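Local coordinates for protein LbaCas13a H328A (C2c2) (PDB 5WLH) that binds a CRISPR guide RNA and, as a Cas13a-type enzyme, probably uses it to recognise and cut target RNA, at residues E495-A509 / V598-A610. Residues are numbered along the deposited sequence; the frame is centred on the assembly and turned at random.
Sequences EEMLQRETAVYVAFA and VIYSMRNDSFHYA
Q499 reaches off helix 495-509 and grips the backbone of the loop that follows helix 598-602, lying against F607 as it does so. Its CB rests 4.0 Å from F607 CD2. Beyond CG the chain bends (chi2 96°), which brings the amide over the phenyl ring instead of past it: the two planes are 29° apart, a stack, with NE2 3.6 Å above the ring plane and over its centre. CD lies close to both D605 O and F607 N. At the tip, OE1 accepts F607 N at 2.7 Å, nearly straight (167°) and on a lone pair in the amide plane. On the other branch, NE2 makes a bent, weak hydrogen bond to D605 O at 2.6 Å. The N-H of F607 and, weakly, the D605 carbonyl set which end of the amide is oxygen and which nitrogen; the ring holds it flat. The rim of the same ring meets T502 OG1 near its plane, while L498 CG packs 3.7 Å from F607 CE2. At H608, next after F607, E495 OE1 comes obliquely to the ring, 3.4 Å from CD2. S606 OG tightens the loop from within, accepting H608 N (an ST turn) and Y609 N (an ST motif). Toward the other end the contact turns apolar: V506 sets CG1 against I599 CG2 and CG2 3.7 Å from M602 CB. R603 and H608 fit the R-X4-6-H signature of HEPN ribonucleases, so the loop held by Q499 probably carries one such motif; R603 pairs with D526, and D605 with K905. The two helices run roughly antiparallel in a buried part of the protein. Helix 901-911 packs on M602, helix 1106-1145 touches R500 and R603, helix 915-941 covers E501 and Y505, and the bound RNA packs against M497 and R500.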
loop_
_atom_site.group_PDB
_atom_site.type_symbol
_atom_site.label_atom_id
_atom_site.label_comp_id
_atom_site.label_asym_id
_atom_site.label_seq_id
_atom_site.Cartn_x
_atom_site.Cartn_y
_atom_site.Cartn_z
ATOM N N GLU A 495 13.107 -4.310 -1.020
ATOM C CA GLU A 495 13.914 -3.732 0.048
ATOM C C GLU A 495 13.305 -2.432 0.536
ATOM O O GLU A 495 13.255 -2.182 1.746
ATOM C CB GLU A 495 15.346 -3.497 -0.456
ATOM C CG GLU A 495 16.315 -2.981 0.609
ATOM C CD GLU A 495 17.730 -2.915 0.050
ATOM O OE1 GLU A 495 18.001 -1.994 -0.750
ATOM O OE2 GLU A 495 18.549 -3.803 0.383
ATOM N N GLU A 496 12.867 -1.574 -0.399
ATOM C CA GLU A 496 12.311 -0.281 -0.005
ATOM C C GLU A 496 11.021 -0.448 0.774
ATOM O O GLU A 496 10.778 0.291 1.733
ATOM C CB GLU A 496 12.105 0.606 -1.232
ATOM C CG GLU A 496 13.456 1.036 -1.810
ATOM C CD GLU A 496 13.367 2.042 -2.951
ATOM O OE1 GLU A 496 12.272 2.259 -3.482
ATOM O OE2 GLU A 496 14.427 2.616 -3.315
ATOM N N MET A 497 10.192 -1.425 0.401
ATOM C CA MET A 497 8.978 -1.672 1.181
ATOM C C MET A 497 9.332 -2.037 2.613
ATOM O O MET A 497 8.784 -1.473 3.562
ATOM C CB MET A 497 8.138 -2.796 0.559
ATOM C CG MET A 497 7.561 -2.498 -0.804
ATOM S SD MET A 497 6.106 -1.465 -0.795
ATOM C CE MET A 497 4.837 -2.669 -0.373
ATOM N N LEU A 498 10.265 -2.980 2.788
ATOM C CA LEU A 498 10.600 -3.408 4.139
ATOM C C LEU A 498 11.235 -2.271 4.922
ATOM O O LEU A 498 10.941 -2.091 6.113
ATOM C CB LEU A 498 11.532 -4.622 4.106
ATOM C CG LEU A 498 11.859 -5.167 5.505
ATOM C CD1 LEU A 498 10.594 -5.732 6.147
ATOM C CD2 LEU A 498 12.964 -6.223 5.428
ATOM N N GLN A 499 12.110 -1.502 4.268
ATOM C CA GLN A 499 12.720 -0.340 4.909
ATOM C C GLN A 499 11.658 0.634 5.408
ATOM O O GLN A 499 11.731 1.145 6.536
ATOM C CB GLN A 499 13.651 0.355 3.910
ATOM C CG GLN A 499 14.486 1.459 4.514
ATOM C CD GLN A 499 15.852 0.951 4.899
ATOM O OE1 GLN A 499 16.694 0.680 4.039
ATOM N NE2 GLN A 499 16.077 0.795 6.198
ATOM N N ARG A 500 10.671 0.927 4.561
ATOM C CA ARG A 500 9.634 1.887 4.938
ATOM C C ARG A 500 8.725 1.311 6.017
ATOM O O ARG A 500 8.378 1.999 6.984
ATOM C CB ARG A 500 8.843 2.292 3.694
ATOM C CG ARG A 500 7.842 3.402 3.903
ATOM C CD ARG A 500 7.403 3.987 2.549
ATOM N NE ARG A 500 6.719 2.966 1.758
ATOM C CZ ARG A 500 7.221 2.343 0.700
ATOM N NH1 ARG A 500 8.436 2.638 0.251
ATOM N NH2 ARG A 500 6.488 1.419 0.076
ATOM N N GLU A 501 8.363 0.035 5.897
ATOM C CA GLU A 501 7.578 -0.595 6.949
ATOM C C GLU A 501 8.324 -0.578 8.278
ATOM O O GLU A 501 7.728 -0.313 9.331
ATOM C CB GLU A 501 7.218 -2.024 6.539
ATOM C CG GLU A 501 6.270 -2.080 5.321
ATOM C CD GLU A 501 6.546 -3.249 4.357
ATOM O OE1 GLU A 501 7.397 -4.102 4.662
ATOM O OE2 GLU A 501 5.899 -3.303 3.282
ATOM N N THR A 502 9.631 -0.869 8.252
ATOM C CA THR A 502 10.420 -0.863 9.479
ATOM C C THR A 502 10.513 0.533 10.064
ATOM O O THR A 502 10.498 0.701 11.289
ATOM C CB THR A 502 11.819 -1.432 9.190
ATOM O OG1 THR A 502 11.673 -2.759 8.673
ATOM C CG2 THR A 502 12.682 -1.485 10.461
ATOM N N ALA A 503 10.575 1.552 9.202
ATOM C CA ALA A 503 10.673 2.921 9.690
ATOM C C ALA A 503 9.461 3.281 10.531
ATOM O O ALA A 503 9.571 4.030 11.510
ATOM C CB ALA A 503 10.812 3.888 8.514
ATOM N N VAL A 504 8.293 2.763 10.154
ATOM C CA VAL A 504 7.071 3.026 10.900
ATOM C C VAL A 504 7.188 2.448 12.301
ATOM O O VAL A 504 6.863 3.108 13.292
ATOM C CB VAL A 504 5.866 2.433 10.141
ATOM C CG1 VAL A 504 4.616 2.371 11.043
ATOM C CG2 VAL A 504 5.609 3.227 8.855
ATOM N N TYR A 505 7.702 1.218 12.402
ATOM C CA TYR A 505 7.798 0.554 13.699
ATOM C C TYR A 505 8.867 1.186 14.574
ATOM O O TYR A 505 8.680 1.251 15.795
ATOM C CB TYR A 505 8.057 -0.942 13.514
ATOM C CG TYR A 505 6.884 -1.572 12.826
ATOM C CD1 TYR A 505 5.596 -1.396 13.326
ATOM C CD2 TYR A 505 7.044 -2.268 11.643
ATOM C CE1 TYR A 505 4.496 -1.944 12.682
ATOM C CE2 TYR A 505 5.958 -2.805 10.991
ATOM C CZ TYR A 505 4.695 -2.642 11.507
ATOM O OH TYR A 505 3.611 -3.186 10.848
ATOM N N VAL A 506 9.967 1.670 13.976
ATOM C CA VAL A 506 10.936 2.461 14.744
ATOM C C VAL A 506 10.237 3.632 15.423
ATOM O O VAL A 506 10.407 3.867 16.627
ATOM C CB VAL A 506 12.093 2.940 13.848
ATOM C CG1 VAL A 506 13.029 3.923 14.617
ATOM C CG2 VAL A 506 12.887 1.763 13.354
ATOM N N ALA A 507 9.403 4.360 14.670
ATOM C CA ALA A 507 8.665 5.482 15.245
ATOM C C ALA A 507 7.756 5.028 16.385
ATOM O O ALA A 507 7.696 5.686 17.429
ATOM C CB ALA A 507 7.843 6.191 14.163
ATOM N N PHE A 508 7.028 3.910 16.205
ATOM C CA PHE A 508 6.126 3.453 17.254
ATOM C C PHE A 508 6.894 2.962 18.471
ATOM O O PHE A 508 6.442 3.141 19.607
ATOM C CB PHE A 508 5.200 2.343 16.744
ATOM C CG PHE A 508 3.964 2.867 16.053
ATOM C CD1 PHE A 508 2.937 3.451 16.789
ATOM C CD2 PHE A 508 3.836 2.793 14.674
ATOM C CE1 PHE A 508 1.795 3.947 16.158
ATOM C CE2 PHE A 508 2.693 3.292 14.027
ATOM C CZ PHE A 508 1.680 3.864 14.765
ATOM N N ALA A 509 8.029 2.303 18.256
ATOM C CA ALA A 509 8.815 1.844 19.390
ATOM C C ALA A 509 9.283 3.032 20.212
ATOM O O ALA A 509 9.224 3.008 21.448
ATOM C CB ALA A 509 10.012 1.021 18.908
ATOM N N VAL A 598 19.446 2.429 20.928
ATOM C CA VAL A 598 19.207 1.283 20.056
ATOM C C VAL A 598 18.162 1.634 19.015
ATOM O O VAL A 598 18.350 1.402 17.816
ATOM C CB VAL A 598 18.772 0.047 20.858
ATOM C CG1 VAL A 598 18.507 -1.094 19.881
ATOM C CG2 VAL A 598 19.844 -0.341 21.862
ATOM N N ILE A 599 17.042 2.202 19.467
ATOM C CA ILE A 599 15.941 2.493 18.553
ATOM C C ILE A 599 16.384 3.523 17.531
ATOM O O ILE A 599 16.156 3.363 16.327
ATOM C CB ILE A 599 14.702 2.969 19.329
ATOM C CG1 ILE A 599 14.171 1.851 20.220
ATOM C CG2 ILE A 599 13.573 3.466 18.370
ATOM C CD1 ILE A 599 13.153 2.345 21.242
ATOM N N TYR A 600 17.034 4.594 18.007
ATOM C CA TYR A 600 17.506 5.639 17.112
ATOM C C TYR A 600 18.430 5.071 16.043
ATOM O O TYR A 600 18.401 5.517 14.896
ATOM C CB TYR A 600 18.225 6.738 17.899
ATOM C CG TYR A 600 18.804 7.775 16.981
ATOM C CD1 TYR A 600 17.985 8.710 16.366
ATOM C CD2 TYR A 600 20.164 7.782 16.683
ATOM C CE1 TYR A 600 18.500 9.639 15.492
ATOM C CE2 TYR A 600 20.695 8.710 15.824
ATOM C CZ TYR A 600 19.862 9.630 15.227
ATOM O OH TYR A 600 20.397 10.531 14.364
ATOM N N SER A 601 19.262 4.091 16.402
ATOM C CA SER A 601 20.220 3.563 15.443
ATOM C C SER A 601 19.534 2.875 14.276
ATOM O O SER A 601 20.154 2.704 13.228
ATOM C CB SER A 601 21.198 2.599 16.115
ATOM O OG SER A 601 20.587 1.382 16.469
ATOM N N MET A 602 18.265 2.509 14.429
ATOM C CA MET A 602 17.522 1.931 13.325
ATOM C C MET A 602 16.829 2.986 12.474
ATOM O O MET A 602 16.380 2.672 11.368
ATOM C CB MET A 602 16.482 0.930 13.851
ATOM C CG MET A 602 16.164 -0.169 12.849
ATOM S SD MET A 602 15.275 -1.535 13.604
ATOM C CE MET A 602 15.769 -2.840 12.490
ATOM N N ARG A 603 16.720 4.215 12.956
ATOM C CA ARG A 603 16.076 5.245 12.149
ATOM C C ARG A 603 17.008 5.676 11.032
ATOM O O ARG A 603 18.192 5.943 11.267
ATOM C CB ARG A 603 15.677 6.448 13.001
ATOM C CG ARG A 603 14.663 7.347 12.287
ATOM C CD ARG A 603 13.851 8.130 13.299
ATOM N NE ARG A 603 14.608 9.298 13.705
ATOM C CZ ARG A 603 14.192 10.188 14.605
ATOM N NH1 ARG A 603 14.954 11.226 14.903
ATOM N NH2 ARG A 603 13.020 10.045 15.197
ATOM N N ASN A 604 16.472 5.751 9.809
ATOM C CA ASN A 604 17.279 6.091 8.639
ATOM C C ASN A 604 18.469 5.151 8.483
ATOM O O ASN A 604 19.495 5.523 7.916
ATOM C CB ASN A 604 17.755 7.545 8.699
ATOM C CG ASN A 604 16.608 8.538 8.559
ATOM O OD1 ASN A 604 15.972 8.909 9.542
ATOM N ND2 ASN A 604 16.361 8.983 7.342
ATOM N N ASP A 605 18.350 3.926 8.989
ATOM C CA ASP A 605 19.394 2.911 8.850
ATOM C C ASP A 605 19.153 2.184 7.534
ATOM O O ASP A 605 18.252 1.349 7.432
ATOM C CB ASP A 605 19.379 1.937 10.027
ATOM C CG ASP A 605 20.595 1.009 10.040
ATOM O OD1 ASP A 605 21.598 1.314 9.357
ATOM O OD2 ASP A 605 20.559 -0.018 10.749
ATOM N N SER A 606 19.971 2.497 6.529
ATOM C CA SER A 606 19.775 1.967 5.185
ATOM C C SER A 606 20.077 0.480 5.143
ATOM O O SER A 606 21.117 0.038 5.645
ATOM C CB SER A 606 20.689 2.700 4.200
ATOM O OG SER A 606 20.755 1.995 2.964
ATOM N N PHE A 607 19.178 -0.298 4.519
ATOM C CA PHE A 607 19.460 -1.707 4.286
ATOM C C PHE A 607 20.486 -1.893 3.176
ATOM O O PHE A 607 21.156 -2.929 3.133
ATOM C CB PHE A 607 18.182 -2.466 3.912
ATOM C CG PHE A 607 17.187 -2.631 5.047
ATOM C CD1 PHE A 607 17.589 -2.584 6.374
ATOM C CD2 PHE A 607 15.840 -2.854 4.766
ATOM C CE1 PHE A 607 16.663 -2.743 7.403
ATOM C CE2 PHE A 607 14.905 -3.023 5.793
ATOM C CZ PHE A 607 15.309 -2.949 7.107
ATOM N N HIS A 608 20.627 -0.904 2.291
ATOM C CA HIS A 608 21.448 -1.023 1.091
ATOM C C HIS A 608 22.899 -0.651 1.342
ATOM O O HIS A 608 23.801 -1.268 0.760
ATOM C CB HIS A 608 20.869 -0.144 -0.023
ATOM C CG HIS A 608 21.227 -0.602 -1.401
ATOM N ND1 HIS A 608 21.752 0.241 -2.354
ATOM C CD2 HIS A 608 21.146 -1.823 -1.982
ATOM C CE1 HIS A 608 21.975 -0.437 -3.466
ATOM N NE2 HIS A 608 21.615 -1.691 -3.267
ATOM N N TYR A 609 23.146 0.346 2.190
ATOM C CA TYR A 609 24.495 0.863 2.420
ATOM C C TYR A 609 24.851 0.679 3.890
ATOM O O TYR A 609 24.323 1.384 4.753
ATOM C CB TYR A 609 24.596 2.327 1.985
ATOM C CG TYR A 609 24.476 2.427 0.487
ATOM C CD1 TYR A 609 25.439 1.854 -0.330
ATOM C CD2 TYR A 609 23.381 3.035 -0.116
ATOM C CE1 TYR A 609 25.347 1.905 -1.702
ATOM C CE2 TYR A 609 23.276 3.096 -1.500
ATOM C CZ TYR A 609 24.255 2.517 -2.283
ATOM O OH TYR A 609 24.177 2.536 -3.645
ATOM N N ALA A 610 25.749 -0.265 4.159
ATOM C CA ALA A 610 26.241 -0.517 5.509
ATOM C C ALA A 610 27.279 0.536 5.874
ATOM O O ALA A 610 28.316 0.646 5.211
ATOM C CB ALA A 610 26.844 -1.918 5.601
#